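Local coordinates for protein Rv1364c/MT1410 (Mycobacterium tuberculosis, PDB 3KE6), which probably regulates an alternative sigma factor, joining a manganese-binding PP2C-type phosphatase domain to an RsbW-like anti-sigma factor kinase domain, at residues R275-R278 / A279-E283; A296-V299 / H300-E304. All blocks are in the same frame, centred on the assembly; numbering follows the deposited sequence.

Interaction 1: residues R275-R278 / A279-E283; sequences RTVR and AQLRE. With SO4 (sulfate ion), chain C.
Arg-278 and Arg-282 lie one turn apart on helix 273-288 and reach the same sulfate ion, so the pair forms a small anion site on the helix surface. The sulfate probably comes from the crystallisation liquor. Arg-278 gives it one bond, NE to O2 of the sulfate (2.7 Å). Its chain bends at chi3 (-50°), which brings NE to the ion. O2 lies at the guanidinium edge, near its plane, while Arg-275 CA lies over one face, offset toward the rim. Arg-282 stays extended from CG to NE and grips with two donors. Its NE meets sulfate O1 at 2.6 Å, and its NH1 reaches sulfate O4 at 3.2 Å. The sulfate probably offsets part of the charge of both arginines. This helix belongs to the histidine kinase-like ATPase domain and packs on strand 263-267 and helix 292-312. Val-277 and Leu-281 are buried on the packed side. Val-277 CG1 meets Leu-281 CD2 at 4.3 Å, and Leu-281 N bonds to Val-277 O (2.7 Å). Thr-276 and Gln-280 run side by side, with Thr-276 CG2 3.9 Å from Gln-280 NE2. Thr-276 OG1 bonds back to Asn-272 O.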
loop_
_atom_site.group_PDB
_atom_site.type_symbol
_atom_site.label_atom_id
_atom_site.label_comp_id
_atom_site.label_asym_id
_atom_site.label_seq_id
_atom_site.Cartn_x
_atom_site.Cartn_y
_atom_site.Cartn_z
ATOM N N ARG A 275 7.771 -21.129 -20.884
ATOM C CA ARG A 275 6.493 -21.615 -20.415
ATOM C C ARG A 275 6.675 -22.027 -18.974
ATOM O O ARG A 275 5.816 -21.785 -18.134
ATOM C CB ARG A 275 6.001 -22.780 -21.293
ATOM C CG ARG A 275 4.676 -23.396 -20.839
ATOM C CD ARG A 275 4.282 -24.571 -21.678
ATOM N NE ARG A 275 5.336 -25.572 -21.684
ATOM C CZ ARG A 275 5.347 -26.683 -22.432
ATOM N NH1 ARG A 275 6.372 -27.515 -22.342
ATOM N NH2 ARG A 275 4.343 -26.981 -23.250
ATOM N N THR A 276 7.821 -22.615 -18.676
ATOM C CA THR A 276 8.135 -23.008 -17.296
ATOM C C THR A 276 8.262 -21.804 -16.386
ATOM O O THR A 276 7.587 -21.712 -15.376
ATOM C CB THR A 276 9.373 -23.896 -17.251
ATOM O OG1 THR A 276 9.063 -25.130 -17.895
ATOM C CG2 THR A 276 9.730 -24.225 -15.862
ATOM N N VAL A 277 9.076 -20.843 -16.789
ATOM C CA VAL A 277 9.218 -19.605 -16.021
ATOM C C VAL A 277 7.888 -18.855 -15.811
ATOM O O VAL A 277 7.514 -18.593 -14.669
ATOM C CB VAL A 277 10.231 -18.716 -16.671
ATOM C CG1 VAL A 277 10.291 -17.353 -15.982
ATOM C CG2 VAL A 277 11.582 -19.470 -16.679
ATOM N N ARG A 278 7.161 -18.549 -16.880
ATOM C CA ARG A 278 5.812 -17.961 -16.757
ATOM C C ARG A 278 4.969 -18.693 -15.703
ATOM O O ARG A 278 4.389 -18.053 -14.835
ATOM C CB ARG A 278 5.055 -17.981 -18.097
ATOM C CG ARG A 278 5.524 -16.939 -19.106
ATOM C CD ARG A 278 4.532 -16.726 -20.280
ATOM N NE ARG A 278 4.142 -17.982 -20.880
ATOM C CZ ARG A 278 4.728 -18.532 -21.943
ATOM N NH1 ARG A 278 4.293 -19.694 -22.403
ATOM N NH2 ARG A 278 5.741 -17.943 -22.552
ATOM N N ALA A 279 4.859 -20.019 -15.769
ATOM C CA ALA A 279 3.963 -20.686 -14.791
ATOM C C ALA A 279 4.377 -20.298 -13.371
ATOM O O ALA A 279 3.580 -19.788 -12.586
ATOM C CB ALA A 279 3.941 -22.167 -14.955
ATOM N N GLN A 280 5.655 -20.493 -13.065
ATOM C CA GLN A 280 6.167 -20.238 -11.730
ATOM C C GLN A 280 6.114 -18.792 -11.344
ATOM O O GLN A 280 5.792 -18.464 -10.219
ATOM C CB GLN A 280 7.581 -20.725 -11.634
ATOM C CG GLN A 280 7.679 -22.204 -11.562
ATOM C CD GLN A 280 9.071 -22.639 -11.193
ATOM O OE1 GLN A 280 9.626 -22.175 -10.183
ATOM N NE2 GLN A 280 9.657 -23.530 -11.998
ATOM N N LEU A 281 6.434 -17.915 -12.272
ATOM C CA LEU A 281 6.298 -16.484 -12.021
ATOM C C LEU A 281 4.861 -16.052 -11.663
ATOM O O LEU A 281 4.649 -15.192 -10.788
ATOM C CB LEU A 281 6.791 -15.713 -13.231
ATOM C CG LEU A 281 7.321 -14.292 -13.058
ATOM C CD1 LEU A 281 8.194 -14.156 -11.812
ATOM C CD2 LEU A 281 8.115 -13.972 -14.352
ATOM N N ARG A 282 3.877 -16.649 -12.326
ATOM C CA ARG A 282 2.492 -16.443 -11.964
ATOM C C ARG A 282 2.177 -16.955 -10.557
ATOM O O ARG A 282 1.582 -16.221 -9.770
ATOM C CB ARG A 282 1.539 -17.080 -12.985
ATOM C CG ARG A 282 1.125 -16.123 -14.045
ATOM C CD ARG A 282 -0.060 -16.540 -14.885
ATOM N NE ARG A 282 0.141 -15.830 -16.132
ATOM C CZ ARG A 282 -0.250 -14.585 -16.397
ATOM N NH1 ARG A 282 0.036 -14.046 -17.571
ATOM N NH2 ARG A 282 -0.930 -13.873 -15.538
ATOM N N GLU A 283 2.553 -18.190 -10.223
ATOM C CA GLU A 283 2.324 -18.650 -8.863
ATOM C C GLU A 283 2.860 -17.603 -7.903
ATOM O O GLU A 283 2.148 -17.089 -7.051
ATOM C CB GLU A 283 3.065 -19.950 -8.556
ATOM C CG GLU A 283 2.532 -21.175 -9.212
ATOM C CD GLU A 283 3.076 -22.474 -8.583
ATOM O OE1 GLU A 283 3.582 -22.424 -7.428
ATOM O OE2 GLU A 283 2.958 -23.551 -9.229
HETATM S S SO4 C . 0.507 -17.272 -19.669
HETATM O O1 SO4 C . 0.335 -17.394 -18.258
HETATM O O2 SO4 C . 1.547 -18.176 -20.100
HETATM O O3 SO4 C . -0.736 -17.625 -20.305
HETATM O O4 SO4 C . 0.895 -15.942 -20.049
#

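Interaction 2: residues A296-V299 / H300-E304; sequences ADIV and HAISE
Ile-298 and Ile-302 share a first torsion near -60° (chi1 -69° and -64°), which sets CG1 beside the backbone N in each. In Ile-302 this lays CG1 next to Ile-298 O, at 3.4 Å. The chain then runs on extended, and Ile-302 CD1 comes to 4.3 Å from Ile-298 CG2. The two side chains form one apolar patch along the helix, and both are buried. Ile-302 also touches Leu-381 of strand 376-391, while Ile-298 lies on His-383 of the same strand.

His-300 takes another course. With CG anti to the backbone N (chi1 -171°), the end of the side chain leads away from the preceding turn. CB makes the nearest approach to that turn, beside Ala-296 O, and the ring continues outward. Along the helix the ring meets Glu-304, whose CG lies at the ring edge, in its plane. Ala-296 O takes the bond from His-300 N (3.0 Å) and a second from a bound glycerol.

Ser-303 sits one turn after Val-299. Its N bonds to Val-299 O at 3.0 Å. Its OG is turned toward helix 273-288, where Arg-278 NH2 is the probable hydrogen-bond partner of this buried hydroxyl. Ala-301 N bonds to Asp-297 O at 3.0 Å, and the small Ala-301 side chain is buried.

The i to i+4 bonding is that of a regular alpha helix with one side set on a sheet. Helix 292-312 is probably the equivalent of the helix that carries the N box beside the nucleotide pocket in RsbW-type kinases of the GHKL ATPase superfamily.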
loop_
_atom_site.group_PDB
_atom_site.type_symbol
_atom_site.label_atom_id
_atom_site.label_comp_id
_atom_site.label_asym_id
_atom_site.label_seq_id
_atom_site.Cartn_x
_atom_site.Cartn_y
_atom_site.Cartn_z
ATOM N N ALA A 296 0.784 -9.003 -15.563
ATOM C CA ALA A 296 0.866 -9.114 -17.018
ATOM C C ALA A 296 2.170 -8.466 -17.535
ATOM O O ALA A 296 2.899 -9.050 -18.365
ATOM C CB ALA A 296 -0.351 -8.483 -17.666
ATOM N N ASP A 297 2.467 -7.275 -17.029
ATOM C CA ASP A 297 3.699 -6.594 -17.380
ATOM C C ASP A 297 4.923 -7.455 -17.093
ATOM O O ASP A 297 5.726 -7.730 -17.983
ATOM C CB ASP A 297 3.825 -5.283 -16.619
ATOM C CG ASP A 297 2.938 -4.238 -17.149
ATOM O OD1 ASP A 297 2.630 -4.280 -18.357
ATOM O OD2 ASP A 297 2.526 -3.362 -16.365
ATOM N N ILE A 298 5.066 -7.863 -15.846
ATOM C CA ILE A 298 6.283 -8.503 -15.404
ATOM C C ILE A 298 6.440 -9.867 -16.110
ATOM O O ILE A 298 7.543 -10.213 -16.589
ATOM C CB ILE A 298 6.266 -8.688 -13.901
ATOM C CG1 ILE A 298 6.364 -7.331 -13.183
ATOM C CG2 ILE A 298 7.364 -9.574 -13.486
ATOM C CD1 ILE A 298 6.043 -7.382 -11.633
ATOM N N VAL A 299 5.344 -10.628 -16.223
ATOM C CA VAL A 299 5.436 -11.909 -16.917
ATOM C C VAL A 299 5.809 -11.718 -18.370
ATOM O O VAL A 299 6.555 -12.490 -18.918
ATOM C CB VAL A 299 4.138 -12.737 -16.836
ATOM C CG1 VAL A 299 4.274 -14.042 -17.715
ATOM C CG2 VAL A 299 3.785 -13.047 -15.374
ATOM N N HIS A 300 5.267 -10.693 -19.008
ATOM C CA HIS A 300 5.613 -10.389 -20.402
ATOM C C HIS A 300 7.120 -10.161 -20.523
ATOM O O HIS A 300 7.794 -10.811 -21.326
ATOM C CB HIS A 300 4.830 -9.158 -20.858
ATOM C CG HIS A 300 4.917 -8.868 -22.317
ATOM N ND1 HIS A 300 3.997 -8.065 -22.954
ATOM C CD2 HIS A 300 5.840 -9.197 -23.254
ATOM C CE1 HIS A 300 4.337 -7.929 -24.226
ATOM N NE2 HIS A 300 5.449 -8.610 -24.437
ATOM N N ALA A 301 7.655 -9.273 -19.688
ATOM C CA ALA A 301 9.089 -8.897 -19.785
ATOM C C ALA A 301 9.976 -10.115 -19.623
ATOM O O ALA A 301 10.812 -10.407 -20.458
ATOM C CB ALA A 301 9.456 -7.844 -18.752
ATOM N N ILE A 302 9.755 -10.847 -18.556
ATOM C CA ILE A 302 10.647 -11.941 -18.201
ATOM C C ILE A 302 10.525 -13.071 -19.188
ATOM O O ILE A 302 11.542 -13.663 -19.559
ATOM C CB ILE A 302 10.393 -12.402 -16.752
ATOM C CG1 ILE A 302 10.744 -11.233 -15.810
ATOM C CG2 ILE A 302 11.189 -13.631 -16.406
ATOM C CD1 ILE A 302 10.985 -11.652 -14.387
ATOM N N SER A 303 9.303 -13.356 -19.634
ATOM C CA SER A 303 9.087 -14.363 -20.647
ATOM C C SER A 303 9.912 -14.021 -21.889
ATOM O O SER A 303 10.540 -14.880 -22.486
ATOM C CB SER A 303 7.596 -14.436 -20.985
ATOM O OG SER A 303 7.317 -15.464 -21.935
ATOM N N GLU A 304 9.944 -12.749 -22.264
ATOM C CA GLU A 304 10.664 -12.367 -23.468
ATOM C C GLU A 304 12.180 -12.471 -23.264
ATOM O O GLU A 304 12.911 -12.883 -24.187
ATOM C CB GLU A 304 10.226 -10.987 -23.978
ATOM C CG GLU A 304 8.930 -11.017 -24.824
ATOM C CD GLU A 304 9.016 -11.911 -26.079
ATOM O OE1 GLU A 304 9.610 -11.469 -27.097
ATOM O OE2 GLU A 304 8.466 -13.049 -26.066
#

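In the fold
Interactions 1 and 2 lie on consecutive helices, 273-288 and 292-312, of the kinase-like domain, with centres about 10 Å apart. They touch directly. Arg-278 NH2 is 3.0 Å from Ser-303 OG, a probable hydrogen bond, and Arg-278 CG packs against Val-299 CG1. Arg-278 therefore spends one nitrogen on the sulfate and another on the second helix. The helices also share an apolar seam. Leu-281 CD2 lies 3.7 Å from Ile-302 CB, and Val-277 CG1 is 3.9 Å from Ile-302 CG2. The nearest atoms of the Val-299 side chain and the sulfate are about 5 Å apart. The manganese sites, built around Asp-71, belong to the phosphatase domain.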